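Long-range contacts in acyl-CoA N-acyltransferases (NAT) superfamily protein (Arabidopsis thaliana, PDB 6TH0), which probably acetylates the N-terminal methionine of transmembrane proteins, and perhaps protein lysines, with acetyl-CoA as the acetyl donor: residues A[48-53]-A[113-118]; A[62-67]-A[101-106]. All blocks are in the same frame, centred on the assembly; numbering follows the deposited sequence.

Interaction 1 (A[48-53]-A[113-118]); sequences WAAVDR and KALINE. With ACO (acetyl coenzyme *a), chain C.
Trp-48 and Leu-115 bring the two backbones closest, 7.0 Å between CA atoms, where strand 48-52 packs against helix 113-118 with axes 9.3 Å apart and directions at 148°. No hydrogen bond joins the two segments. The indole of Trp-48 lies against Glu-118. Glu-118 CB sits over the five-membered ring, 3.9 Å from its centroid and 3° off the normal, a CH-pi contact. Further along the same residue, Glu-118 O comes over the six-membered part, 3.9 Å from Trp-48 CZ2. The Glu-118 chain bends at chi2 (-64°), which sets OE1 over the same face as CB, 3.9 Å from Trp-48 NE1. The ring of Tyr-122, one helical turn on, also meets the indole. This is the GNAT fold, in which the helix after the central strand, here 111-123, packs on the sheet and presents its N-terminal end to the cofactor pyrophosphate. Lys-113 N accordingly gives a hydrogen bond to O2A of acetyl-CoA (3.3 Å). Were Trp-48 an alanine, Glu-118 CB would probably lose its aromatic platform and a gap would open between helix and sheet. Leu-115 reaches the strand with one methyl. Its CD2 lies 4.2 Å from Trp-48 CB and 4.3 Å from Ala-50 CB, and Val-67 of the next strand also touches this leucine.

Interaction 2 (A[62-67]-A[101-106]); sequences ELIGFV and GVVETY. With ACO (acetyl coenzyme *a), chain C.
Ile-64 meets the chain just beyond strand 93-102, packing on Tyr-106 and Val-103. Its CG1 stands over the centre of the Tyr-106 ring, 4.1 Å from the centroid and 3° off the normal. CG2 reaches the ring rim, 3.8 Å from Tyr-106 CE1. The phenol is held at its far end too, since Tyr-106 OH is hydrogen-bonded to Asp-52 OD2. On another side of Ile-64, CB touches Val-103 CG2 at 4.0 Å. The Ile-64 carbonyl accepts a nearly straight bond from Val-103 N (2.9 Å, 170°). Toward strand 45-52, Ile-64 and Gly-65 both face Ala-50 as a classic beta bulge. Gly-101 is the second main residue. It forms an antiparallel hydrogen-bonded pair with Phe-66, N to O in both directions. The Phe-66 ring folds back over this glycine, with CG between backbone N and carbonyl carbon (chi1 60°). Gly-101 CA lies over the ring face, 3.9 Å from the centroid. A CB on Gly-101 would probably clash with Phe-66 CZ. Next along, Gly-65 and Val-102 make a non-hydrogen-bonded pair. Val-102 N is thereby left pointing away from strand 65-67 and donates to O9P of acetyl-CoA (2.9 Å), while Val-102 CG2 lies beside O4A of the pyrophosphate. The pantetheine lies in the cleft between strands 93-102 and 129-137, much as an inserted strand would. Acetyl-CoA is bonded to backbone atoms of both, among them Leu-100 O and Ile-137 N; this splayed pair is the acetyl-CoA site characteristic of the GNAT fold.

From the N terminus, after strand 6-10 and two helices, the chain forms strand 45-52 and then strand 63-73, its neighbour in the sheet. Strand 93-102 returns to pair with 63-73, and interaction 2 closes a loop of 33 residues. The chain goes on into helix 111-123, which comes back over strand 45-52. Interaction 1 closes this wider loop of 59 residues, with interaction 2 nested inside it. The two contacts touch directly: Ala-50 exchanges backbone hydrogen bonds with Ile-64 and Gly-65, and Leu-115 CD1 packs on Phe-66 O. Together they tie three adjacent strands to one helix, and both reach acetyl-CoA, through Lys-113 and Val-102.

Interaction 1 (A[48-53]-A[113-118])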
ATOM      1  N   TRP A  48       8.083  -0.372  -1.402  1.00 42.83           N
ATOM      2  CA  TRP A  48       9.004  -1.271  -0.731  1.00 47.33           C
ATOM      3  C   TRP A  48       8.855  -2.668  -1.308  1.00 46.62           C
ATOM      4  O   TRP A  48       7.743  -3.113  -1.603  1.00 44.59           O
ATOM      5  CB  TRP A  48       8.760  -1.293   0.775  1.00 50.17           C
ATOM      6  CG  TRP A  48       9.209  -0.046   1.452  1.00 51.39           C
ATOM      7  CD1 TRP A  48      10.416   0.166   2.050  1.00 61.42           C
ATOM      8  CD2 TRP A  48       8.468   1.177   1.601  1.00 53.66           C
ATOM      9  NE1 TRP A  48      10.471   1.434   2.567  1.00 62.09           N
ATOM     10  CE2 TRP A  48       9.285   2.073   2.311  1.00 56.89           C
ATOM     11  CE3 TRP A  48       7.192   1.593   1.211  1.00 49.63           C
ATOM     12  CZ2 TRP A  48       8.875   3.374   2.636  1.00 60.41           C
ATOM     13  CZ3 TRP A  48       6.777   2.874   1.539  1.00 45.72           C
ATOM     14  CH2 TRP A  48       7.625   3.757   2.240  1.00 52.52           C
ATOM     15  N   ALA A  49       9.974  -3.353  -1.457  1.00 44.62           N
ATOM     16  CA  ALA A  49       9.994  -4.744  -1.861  1.00 49.12           C
ATOM     17  C   ALA A  49      10.442  -5.576  -0.671  1.00 46.21           C
ATOM     18  O   ALA A  49      11.234  -5.125   0.157  1.00 46.19           O
ATOM     19  CB  ALA A  49      10.937  -4.965  -3.050  1.00 49.57           C
ATOM     20  N   ALA A  50       9.893  -6.775  -0.570  1.00 45.37           N
ATOM     21  CA  ALA A  50      10.388  -7.798   0.341  1.00 50.54           C
ATOM     22  C   ALA A  50      11.150  -8.821  -0.482  1.00 45.92           C
ATOM     23  O   ALA A  50      10.667  -9.251  -1.532  1.00 50.13           O
ATOM     24  CB  ALA A  50       9.241  -8.478   1.091  1.00 43.55           C
ATOM     25  N   VAL A  51      12.347  -9.185  -0.027  1.00 48.24           N
ATOM     26  CA  VAL A  51      13.164 -10.172  -0.718  1.00 52.81           C
ATOM     27  C   VAL A  51      13.681 -11.202   0.277  1.00 59.22           C
ATOM     28  O   VAL A  51      13.862 -10.918   1.465  1.00 56.93           O
ATOM     29  CB  VAL A  51      14.348  -9.513  -1.468  1.00 57.48           C
ATOM     30  CG1 VAL A  51      13.838  -8.465  -2.453  1.00 54.00           C
ATOM     31  CG2 VAL A  51      15.337  -8.892  -0.477  1.00 62.24           C
ATOM     32  N   ASP A  52      13.873 -12.423  -0.212  1.00 62.04           N
ATOM     33  CA  ASP A  52      14.548 -13.489   0.523  1.00 63.33           C
ATOM     34  C   ASP A  52      15.855 -13.753  -0.221  1.00 70.73           C
ATOM     35  O   ASP A  52      15.892 -14.544  -1.165  1.00 78.33           O
ATOM     36  CB  ASP A  52      13.676 -14.737   0.612  1.00 56.58           C
ATOM     37  CG  ASP A  52      14.349 -15.881   1.347  1.00 63.78           C
ATOM     38  OD1 ASP A  52      15.501 -15.737   1.807  1.00 67.84           O
ATOM     39  OD2 ASP A  52      13.713 -16.947   1.452  1.00 67.05           O
ATOM     40  N   ARG A  53      16.936 -13.096   0.209  1.00 78.84           N
ATOM     41  CA  ARG A  53      18.203 -13.279  -0.490  1.00 86.76           C
ATOM     42  C   ARG A  53      18.775 -14.668  -0.269  1.00 91.84           C
ATOM     43  O   ARG A  53      19.775 -15.026  -0.902  1.00 94.29           O
ATOM     44  CB  ARG A  53      19.209 -12.201  -0.080  1.00 92.74           C
ATOM     45  CG  ARG A  53      18.866 -10.830  -0.654  1.00 87.91           C
ATOM     46  CD  ARG A  53      20.003  -9.827  -0.518  1.00 89.12           C
ATOM     47  NE  ARG A  53      19.553  -8.481  -0.863  1.00 81.71           N
ATOM     48  CZ  ARG A  53      19.182  -7.570   0.032  1.00 78.67           C
ATOM     49  NH1 ARG A  53      19.222  -7.861   1.326  1.00 75.90           N
ATOM     50  NH2 ARG A  53      18.776  -6.368  -0.361  1.00 74.35           N
ATOM     51  N   LYS A 113       2.344  -7.561   7.122  1.00 41.40           N
ATOM     52  CA  LYS A 113       2.363  -6.676   8.276  1.00 40.29           C
ATOM     53  C   LYS A 113       3.619  -5.812   8.278  1.00 45.66           C
ATOM     54  O   LYS A 113       3.559  -4.609   8.563  1.00 49.93           O
ATOM     55  CB  LYS A 113       2.263  -7.504   9.556  1.00 42.36           C
ATOM     56  CG  LYS A 113       2.268  -6.680  10.828  1.00 53.60           C
ATOM     57  CD  LYS A 113       2.031  -7.586  12.042  1.00 65.30           C
ATOM     58  CE  LYS A 113       1.661  -6.785  13.279  1.00 76.72           C
ATOM     59  NZ  LYS A 113       2.777  -5.921  13.750  1.00 83.44           N
ATOM     60  N   ALA A 114       4.778  -6.421   8.015  1.00 45.13           N
ATOM     61  CA  ALA A 114       6.019  -5.649   7.993  1.00 49.65           C
ATOM     62  C   ALA A 114       6.019  -4.624   6.866  1.00 49.94           C
ATOM     63  O   ALA A 114       6.497  -3.496   7.043  1.00 51.79           O
ATOM     64  CB  ALA A 114       7.226  -6.576   7.878  1.00 47.33           C
ATOM     65  N   LEU A 115       5.466  -4.984   5.710  1.00 44.83           N
ATOM     66  CA  LEU A 115       5.409  -4.036   4.600  1.00 45.51           C
ATOM     67  C   LEU A 115       4.567  -2.817   4.970  1.00 42.23           C
ATOM     68  O   LEU A 115       4.975  -1.669   4.749  1.00 49.04           O
ATOM     69  CB  LEU A 115       4.862  -4.733   3.346  1.00 43.55           C
ATOM     70  CG  LEU A 115       5.833  -5.675   2.621  1.00 44.50           C
ATOM     71  CD1 LEU A 115       5.085  -6.577   1.641  1.00 43.28           C
ATOM     72  CD2 LEU A 115       6.946  -4.912   1.891  1.00 46.57           C
ATOM     73  N   ILE A 116       3.386  -3.044   5.546  1.00 43.13           N
ATOM     74  CA  ILE A 116       2.568  -1.924   6.008  1.00 46.61           C
ATOM     75  C   ILE A 116       3.325  -1.102   7.039  1.00 53.00           C
ATOM     76  O   ILE A 116       3.313   0.138   7.006  1.00 51.17           O
ATOM     77  CB  ILE A 116       1.237  -2.442   6.571  1.00 45.00           C
ATOM     78  CG1 ILE A 116       0.427  -3.119   5.464  1.00 39.51           C
ATOM     79  CG2 ILE A 116       0.453  -1.307   7.188  1.00 47.35           C
ATOM     80  CD1 ILE A 116      -0.708  -3.992   6.042  1.00 40.56           C
ATOM     81  N   ASN A 117       4.021  -1.778   7.957  1.00 49.51           N
ATOM     82  CA  ASN A 117       4.808  -1.071   8.959  1.00 50.51           C
ATOM     83  C   ASN A 117       5.785  -0.096   8.304  1.00 54.37           C
ATOM     84  O   ASN A 117       5.975   1.034   8.783  1.00 56.48           O
ATOM     85  CB  ASN A 117       5.543  -2.091   9.831  1.00 52.09           C
ATOM     86  CG  ASN A 117       6.254  -1.459  10.990  1.00 64.98           C
ATOM     87  OD1 ASN A 117       5.705  -0.591  11.660  1.00 70.09           O
ATOM     88  ND2 ASN A 117       7.486  -1.886  11.237  1.00 74.68           N
ATOM     89  N   GLU A 118       6.415  -0.514   7.203  1.00 53.88           N
ATOM     90  CA  GLU A 118       7.319   0.378   6.480  1.00 60.30           C
ATOM     91  C   GLU A 118       6.602   1.644   6.030  1.00 54.46           C
ATOM     92  O   GLU A 118       7.156   2.745   6.121  1.00 58.21           O
ATOM     93  CB  GLU A 118       7.919  -0.342   5.271  1.00 62.19           C
ATOM     94  CG  GLU A 118       8.832  -1.506   5.626  1.00 68.32           C
ATOM     95  CD  GLU A 118      10.063  -1.065   6.389  1.00 77.01           C
ATOM     96  OE1 GLU A 118      10.474   0.095   6.211  1.00 80.78           O
ATOM     97  OE2 GLU A 118      10.609  -1.865   7.180  1.00 80.75           O
TER
HETATM   98  N1A ACO C 301       2.790 -18.053  12.347  1.00 86.94           N
HETATM   99  C2A ACO C 301       1.485 -18.277  11.971  1.00 84.04           C
HETATM  100  N3A ACO C 301       0.563 -17.449  11.451  1.00 82.65           N
HETATM  101  C4A ACO C 301       1.061 -16.163  11.284  1.00 81.41           C
HETATM  102  C5A ACO C 301       2.395 -15.775  11.626  1.00 84.32           C
HETATM  103  C6A ACO C 301       3.234 -16.770  12.163  1.00 89.29           C
HETATM  104  N6A ACO C 301       4.524 -16.460  12.509  1.00 92.77           N
HETATM  105  N7A ACO C 301       2.617 -14.421  11.346  1.00 83.07           N
HETATM  106  C8A ACO C 301       1.439 -13.998  10.844  1.00 82.65           C
HETATM  107  N9A ACO C 301       0.473 -15.003  10.789  1.00 77.77           N
HETATM  108  C1B ACO C 301      -0.909 -14.897  10.317  1.00 74.12           C
HETATM  109  C2B ACO C 301      -1.621 -13.519  10.702  1.00 73.55           C
HETATM  110  O2B ACO C 301      -2.084 -13.580  11.985  1.00 65.16           O
HETATM  111  C3B ACO C 301      -2.796 -13.715   9.633  1.00 70.65           C
HETATM  112  O3B ACO C 301      -3.570 -14.681  10.154  1.00 65.21           O
HETATM  113  P3B ACO C 301      -5.345 -14.499   9.708  1.00 75.21           P
HETATM  114  O7A ACO C 301      -5.182 -14.915   8.269  1.00 77.77           O
HETATM  115  O8A ACO C 301      -6.049 -15.476  10.634  1.00 83.68           O
HETATM  116  O9A ACO C 301      -5.523 -13.018   9.939  1.00 80.56           O
HETATM  117  C4B ACO C 301      -2.012 -14.202   8.367  1.00 63.61           C
HETATM  118  O4B ACO C 301      -0.895 -15.009   8.865  1.00 69.38           O
HETATM  119  C5B ACO C 301      -1.554 -13.025   7.485  1.00 49.85           C
HETATM  120  O5B ACO C 301      -0.823 -12.090   8.216  1.00 50.34           O
HETATM  121  P1A ACO C 301       0.537 -11.704   7.366  1.00 48.25           P
HETATM  122  O1A ACO C 301       1.378 -12.914   7.200  1.00 52.07           O
HETATM  123  O2A ACO C 301       1.090 -10.443   7.970  1.00 46.78           O
HETATM  124  O3A ACO C 301       0.133 -11.235   5.789  1.00 41.18           O
HETATM  125  P2A ACO C 301       0.703 -12.151   4.622  1.00 47.50           P
HETATM  126  O4A ACO C 301       2.148 -11.923   4.372  1.00 41.45           O
HETATM  127  O5A ACO C 301       0.148 -13.551   4.605  1.00 48.41           O
HETATM  128  O6A ACO C 301       0.007 -11.441   3.198  1.00 44.71           O
HETATM  129  CBP ACO C 301      -1.880 -10.466   2.067  1.00 41.62           C
HETATM  130  CCP ACO C 301      -1.266 -10.953   3.451  1.00 38.51           C
HETATM  131  CDP ACO C 301      -1.088  -9.259   1.625  1.00 41.74           C
HETATM  132  CEP ACO C 301      -3.358 -10.107   2.239  1.00 42.68           C
HETATM  133  CAP ACO C 301      -1.693 -11.664   1.098  1.00 44.31           C
HETATM  134  OAP ACO C 301      -2.600 -12.719   1.407  1.00 43.56           O
HETATM  135  C9P ACO C 301      -1.908 -11.325  -0.374  1.00 38.23           C
HETATM  136  O9P ACO C 301      -0.966 -11.037  -1.081  1.00 36.87           O
HETATM  137  N8P ACO C 301      -3.180 -11.430  -0.897  1.00 39.09           N
HETATM  138  C7P ACO C 301      -3.468 -11.121  -2.337  1.00 40.61           C
HETATM  139  C6P ACO C 301      -3.255  -9.663  -2.621  1.00 39.70           C
HETATM  140  C5P ACO C 301      -4.253  -8.912  -1.812  1.00 48.39           C
HETATM  141  O5P ACO C 301      -5.394  -9.285  -1.586  1.00 50.27           O
HETATM  142  N4P ACO C 301      -3.824  -7.710  -1.286  1.00 53.40           N
HETATM  143  C3P ACO C 301      -4.808  -6.993  -0.477  1.00 61.53           C
HETATM  144  C2P ACO C 301      -4.561  -5.531  -0.573  1.00 73.49           C
HETATM  145  S1P ACO C 301      -5.857  -4.675   0.449  1.00 71.57           S
HETATM  146  C   ACO C 301      -7.074  -4.512  -0.856  1.00 80.95           C
HETATM  147  O   ACO C 301      -8.078  -5.179  -0.901  1.00 71.09           O
HETATM  148  CH3 ACO C 301      -6.780  -3.573  -1.908  1.00 81.07           C

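Interaction 2 (A[62-67]-A[101-106])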
ATOM      1  N   GLU A  62      15.081 -11.294  -6.332  1.00 68.53           N
ATOM      2  CA  GLU A  62      13.724 -11.184  -6.853  1.00 63.86           C
ATOM      3  C   GLU A  62      12.735 -10.948  -5.720  1.00 60.41           C
ATOM      4  O   GLU A  62      12.752 -11.662  -4.714  1.00 64.39           O
ATOM      5  CB  GLU A  62      13.356 -12.453  -7.624  1.00 61.84           C
ATOM      6  CG  GLU A  62      12.025 -12.384  -8.362  1.00 66.19           C
ATOM      7  CD  GLU A  62      11.624 -13.714  -8.981  1.00 72.38           C
ATOM      8  OE1 GLU A  62      11.581 -14.723  -8.247  1.00 73.61           O
ATOM      9  OE2 GLU A  62      11.368 -13.752 -10.205  1.00 74.94           O
ATOM     10  N   LEU A  63      11.881  -9.939  -5.862  1.00 52.11           N
ATOM     11  CA  LEU A  63      10.967  -9.623  -4.771  1.00 53.46           C
ATOM     12  C   LEU A  63       9.916 -10.718  -4.608  1.00 46.27           C
ATOM     13  O   LEU A  63       9.474 -11.337  -5.581  1.00 52.90           O
ATOM     14  CB  LEU A  63      10.292  -8.265  -5.000  1.00 50.97           C
ATOM     15  CG  LEU A  63       9.359  -8.062  -6.197  1.00 47.65           C
ATOM     16  CD1 LEU A  63       7.954  -8.501  -5.866  1.00 40.75           C
ATOM     17  CD2 LEU A  63       9.363  -6.593  -6.628  1.00 52.38           C
ATOM     18  N   ILE A  64       9.527 -10.970  -3.360  1.00 46.70           N
ATOM     19  CA  ILE A  64       8.441 -11.889  -3.048  1.00 40.68           C
ATOM     20  C   ILE A  64       7.306 -11.190  -2.302  1.00 41.29           C
ATOM     21  O   ILE A  64       6.328 -11.828  -1.901  1.00 40.95           O
ATOM     22  CB  ILE A  64       8.969 -13.117  -2.277  1.00 46.50           C
ATOM     23  CG1 ILE A  64       9.848 -12.704  -1.098  1.00 42.76           C
ATOM     24  CG2 ILE A  64       9.780 -14.000  -3.216  1.00 48.73           C
ATOM     25  CD1 ILE A  64       9.086 -12.161   0.092  1.00 45.24           C
ATOM     26  N   GLY A  65       7.405  -9.877  -2.146  1.00 42.52           N
ATOM     27  CA  GLY A  65       6.340  -9.093  -1.551  1.00 38.19           C
ATOM     28  C   GLY A  65       6.555  -7.653  -1.951  1.00 36.06           C
ATOM     29  O   GLY A  65       7.654  -7.266  -2.350  1.00 41.12           O
ATOM     30  N   PHE A  66       5.484  -6.867  -1.879  1.00 38.52           N
ATOM     31  CA  PHE A  66       5.584  -5.478  -2.314  1.00 39.38           C
ATOM     32  C   PHE A  66       4.511  -4.666  -1.610  1.00 39.64           C
ATOM     33  O   PHE A  66       3.481  -5.202  -1.195  1.00 34.60           O
ATOM     34  CB  PHE A  66       5.407  -5.370  -3.837  1.00 35.89           C
ATOM     35  CG  PHE A  66       4.099  -5.870  -4.303  1.00 40.84           C
ATOM     36  CD1 PHE A  66       2.988  -5.043  -4.299  1.00 40.73           C
ATOM     37  CD2 PHE A  66       3.939  -7.206  -4.659  1.00 42.32           C
ATOM     38  CE1 PHE A  66       1.741  -5.528  -4.686  1.00 39.63           C
ATOM     39  CE2 PHE A  66       2.709  -7.686  -5.048  1.00 41.67           C
ATOM     40  CZ  PHE A  66       1.613  -6.854  -5.081  1.00 39.26           C
ATOM     41  N   VAL A  67       4.765  -3.365  -1.460  1.00 39.72           N
ATOM     42  CA  VAL A  67       3.719  -2.407  -1.121  1.00 38.75           C
ATOM     43  C   VAL A  67       4.018  -1.125  -1.890  1.00 35.61           C
ATOM     44  O   VAL A  67       5.188  -0.763  -2.040  1.00 40.65           O
ATOM     45  CB  VAL A  67       3.649  -2.130   0.391  1.00 41.98           C
ATOM     46  CG1 VAL A  67       4.952  -1.504   0.875  1.00 41.62           C
ATOM     47  CG2 VAL A  67       2.450  -1.248   0.724  1.00 38.86           C
ATOM     48  N   GLY A 101       0.970  -7.016  -1.659  1.00 36.86           N
ATOM     49  CA  GLY A 101       0.860  -8.433  -1.974  1.00 40.18           C
ATOM     50  C   GLY A 101       2.073  -9.193  -1.501  1.00 39.24           C
ATOM     51  O   GLY A 101       3.179  -8.649  -1.441  1.00 37.58           O
ATOM     52  N   VAL A 102       1.872 -10.475  -1.191  1.00 37.56           N
ATOM     53  CA  VAL A 102       2.938 -11.402  -0.830  1.00 38.44           C
ATOM     54  C   VAL A 102       2.716 -12.673  -1.651  1.00 36.12           C
ATOM     55  O   VAL A 102       1.572 -13.100  -1.829  1.00 37.11           O
ATOM     56  CB  VAL A 102       2.944 -11.696   0.689  1.00 41.35           C
ATOM     57  CG1 VAL A 102       4.006 -12.709   1.045  1.00 40.79           C
ATOM     58  CG2 VAL A 102       3.137 -10.387   1.522  1.00 35.98           C
ATOM     59  N   VAL A 103       3.787 -13.249  -2.210  1.00 38.42           N
ATOM     60  CA  VAL A 103       3.575 -14.452  -3.010  1.00 46.06           C
ATOM     61  C   VAL A 103       3.037 -15.569  -2.111  1.00 41.42           C
ATOM     62  O   VAL A 103       3.411 -15.708  -0.941  1.00 39.44           O
ATOM     63  CB  VAL A 103       4.818 -14.934  -3.783  1.00 46.45           C
ATOM     64  CG1 VAL A 103       5.430 -13.818  -4.673  1.00 41.46           C
ATOM     65  CG2 VAL A 103       5.842 -15.542  -2.864  1.00 49.84           C
ATOM     66  N   GLU A 104       2.180 -16.399  -2.696  1.00 47.55           N
ATOM     67  CA  GLU A 104       1.385 -17.359  -1.935  1.00 46.36           C
ATOM     68  C   GLU A 104       2.246 -18.186  -0.974  1.00 42.98           C
ATOM     69  O   GLU A 104       1.905 -18.346   0.204  1.00 48.53           O
ATOM     70  CB  GLU A 104       0.605 -18.219  -2.936  1.00 49.22           C
ATOM     71  CG  GLU A 104      -0.732 -18.729  -2.449  1.00 53.02           C
ATOM     72  CD  GLU A 104      -1.665 -19.126  -3.593  1.00 52.78           C
ATOM     73  OE1 GLU A 104      -1.343 -18.856  -4.774  1.00 45.64           O
ATOM     74  OE2 GLU A 104      -2.752 -19.667  -3.304  1.00 56.13           O
ATOM     75  N   THR A 105       3.382 -18.698  -1.442  1.00 42.02           N
ATOM     76  CA  THR A 105       4.180 -19.566  -0.582  1.00 44.26           C
ATOM     77  C   THR A 105       4.907 -18.825   0.537  1.00 49.53           C
ATOM     78  O   THR A 105       5.529 -19.478   1.380  1.00 50.16           O
ATOM     79  CB  THR A 105       5.181 -20.357  -1.424  1.00 52.54           C
ATOM     80  OG1 THR A 105       5.963 -19.456  -2.220  1.00 53.59           O
ATOM     81  CG2 THR A 105       4.445 -21.327  -2.339  1.00 49.18           C
ATOM     82  N   TYR A 106       4.873 -17.493   0.567  1.00 49.40           N
ATOM     83  CA  TYR A 106       5.495 -16.728   1.646  1.00 44.80           C
ATOM     84  C   TYR A 106       4.477 -16.144   2.618  1.00 46.17           C
ATOM     85  O   TYR A 106       4.855 -15.365   3.499  1.00 46.52           O
ATOM     86  CB  TYR A 106       6.371 -15.603   1.073  1.00 45.99           C
ATOM     87  CG  TYR A 106       7.735 -16.061   0.607  1.00 42.94           C
ATOM     88  CD1 TYR A 106       7.914 -16.597  -0.657  1.00 47.61           C
ATOM     89  CD2 TYR A 106       8.842 -15.953   1.438  1.00 48.40           C
ATOM     90  CE1 TYR A 106       9.158 -17.024  -1.085  1.00 52.63           C
ATOM     91  CE2 TYR A 106      10.091 -16.380   1.022  1.00 53.16           C
ATOM     92  CZ  TYR A 106      10.242 -16.912  -0.244  1.00 55.68           C
ATOM     93  OH  TYR A 106      11.482 -17.335  -0.671  1.00 57.33           O
TER
HETATM   94  N1A ACO C 301       2.790 -18.053  12.347  1.00 86.94           N
HETATM   95  C2A ACO C 301       1.485 -18.277  11.971  1.00 84.04           C
HETATM   96  N3A ACO C 301       0.563 -17.449  11.451  1.00 82.65           N
HETATM   97  C4A ACO C 301       1.061 -16.163  11.284  1.00 81.41           C
HETATM   98  C5A ACO C 301       2.395 -15.775  11.626  1.00 84.32           C
HETATM   99  C6A ACO C 301       3.234 -16.770  12.163  1.00 89.29           C
HETATM  100  N6A ACO C 301       4.524 -16.460  12.509  1.00 92.77           N
HETATM  101  N7A ACO C 301       2.617 -14.421  11.346  1.00 83.07           N
HETATM  102  C8A ACO C 301       1.439 -13.998  10.844  1.00 82.65           C
HETATM  103  N9A ACO C 301       0.473 -15.003  10.789  1.00 77.77           N
HETATM  104  C1B ACO C 301      -0.909 -14.897  10.317  1.00 74.12           C
HETATM  105  C2B ACO C 301      -1.621 -13.519  10.702  1.00 73.55           C
HETATM  106  O2B ACO C 301      -2.084 -13.580  11.985  1.00 65.16           O
HETATM  107  C3B ACO C 301      -2.796 -13.715   9.633  1.00 70.65           C
HETATM  108  O3B ACO C 301      -3.570 -14.681  10.154  1.00 65.21           O
HETATM  109  P3B ACO C 301      -5.345 -14.499   9.708  1.00 75.21           P
HETATM  110  O7A ACO C 301      -5.182 -14.915   8.269  1.00 77.77           O
HETATM  111  O8A ACO C 301      -6.049 -15.476  10.634  1.00 83.68           O
HETATM  112  O9A ACO C 301      -5.523 -13.018   9.939  1.00 80.56           O
HETATM  113  C4B ACO C 301      -2.012 -14.202   8.367  1.00 63.61           C
HETATM  114  O4B ACO C 301      -0.895 -15.009   8.865  1.00 69.38           O
HETATM  115  C5B ACO C 301      -1.554 -13.025   7.485  1.00 49.85           C
HETATM  116  O5B ACO C 301      -0.823 -12.090   8.216  1.00 50.34           O
HETATM  117  P1A ACO C 301       0.537 -11.704   7.366  1.00 48.25           P
HETATM  118  O1A ACO C 301       1.378 -12.914   7.200  1.00 52.07           O
HETATM  119  O2A ACO C 301       1.090 -10.443   7.970  1.00 46.78           O
HETATM  120  O3A ACO C 301       0.133 -11.235   5.789  1.00 41.18           O
HETATM  121  P2A ACO C 301       0.703 -12.151   4.622  1.00 47.50           P
HETATM  122  O4A ACO C 301       2.148 -11.923   4.372  1.00 41.45           O
HETATM  123  O5A ACO C 301       0.148 -13.551   4.605  1.00 48.41           O
HETATM  124  O6A ACO C 301       0.007 -11.441   3.198  1.00 44.71           O
HETATM  125  CBP ACO C 301      -1.880 -10.466   2.067  1.00 41.62           C
HETATM  126  CCP ACO C 301      -1.266 -10.953   3.451  1.00 38.51           C
HETATM  127  CDP ACO C 301      -1.088  -9.259   1.625  1.00 41.74           C
HETATM  128  CEP ACO C 301      -3.358 -10.107   2.239  1.00 42.68           C
HETATM  129  CAP ACO C 301      -1.693 -11.664   1.098  1.00 44.31           C
HETATM  130  OAP ACO C 301      -2.600 -12.719   1.407  1.00 43.56           O
HETATM  131  C9P ACO C 301      -1.908 -11.325  -0.374  1.00 38.23           C
HETATM  132  O9P ACO C 301      -0.966 -11.037  -1.081  1.00 36.87           O
HETATM  133  N8P ACO C 301      -3.180 -11.430  -0.897  1.00 39.09           N
HETATM  134  C7P ACO C 301      -3.468 -11.121  -2.337  1.00 40.61           C
HETATM  135  C6P ACO C 301      -3.255  -9.663  -2.621  1.00 39.70           C
HETATM  136  C5P ACO C 301      -4.253  -8.912  -1.812  1.00 48.39           C
HETATM  137  O5P ACO C 301      -5.394  -9.285  -1.586  1.00 50.27           O
HETATM  138  N4P ACO C 301      -3.824  -7.710  -1.286  1.00 53.40           N
HETATM  139  C3P ACO C 301      -4.808  -6.993  -0.477  1.00 61.53           C
HETATM  140  C2P ACO C 301      -4.561  -5.531  -0.573  1.00 73.49           C
HETATM  141  S1P ACO C 301      -5.857  -4.675   0.449  1.00 71.57           S
HETATM  142  C   ACO C 301      -7.074  -4.512  -0.856  1.00 80.95           C
HETATM  143  O   ACO C 301      -8.078  -5.179  -0.901  1.00 71.09           O
HETATM  144  CH3 ACO C 301      -6.780  -3.573  -1.908  1.00 81.07           C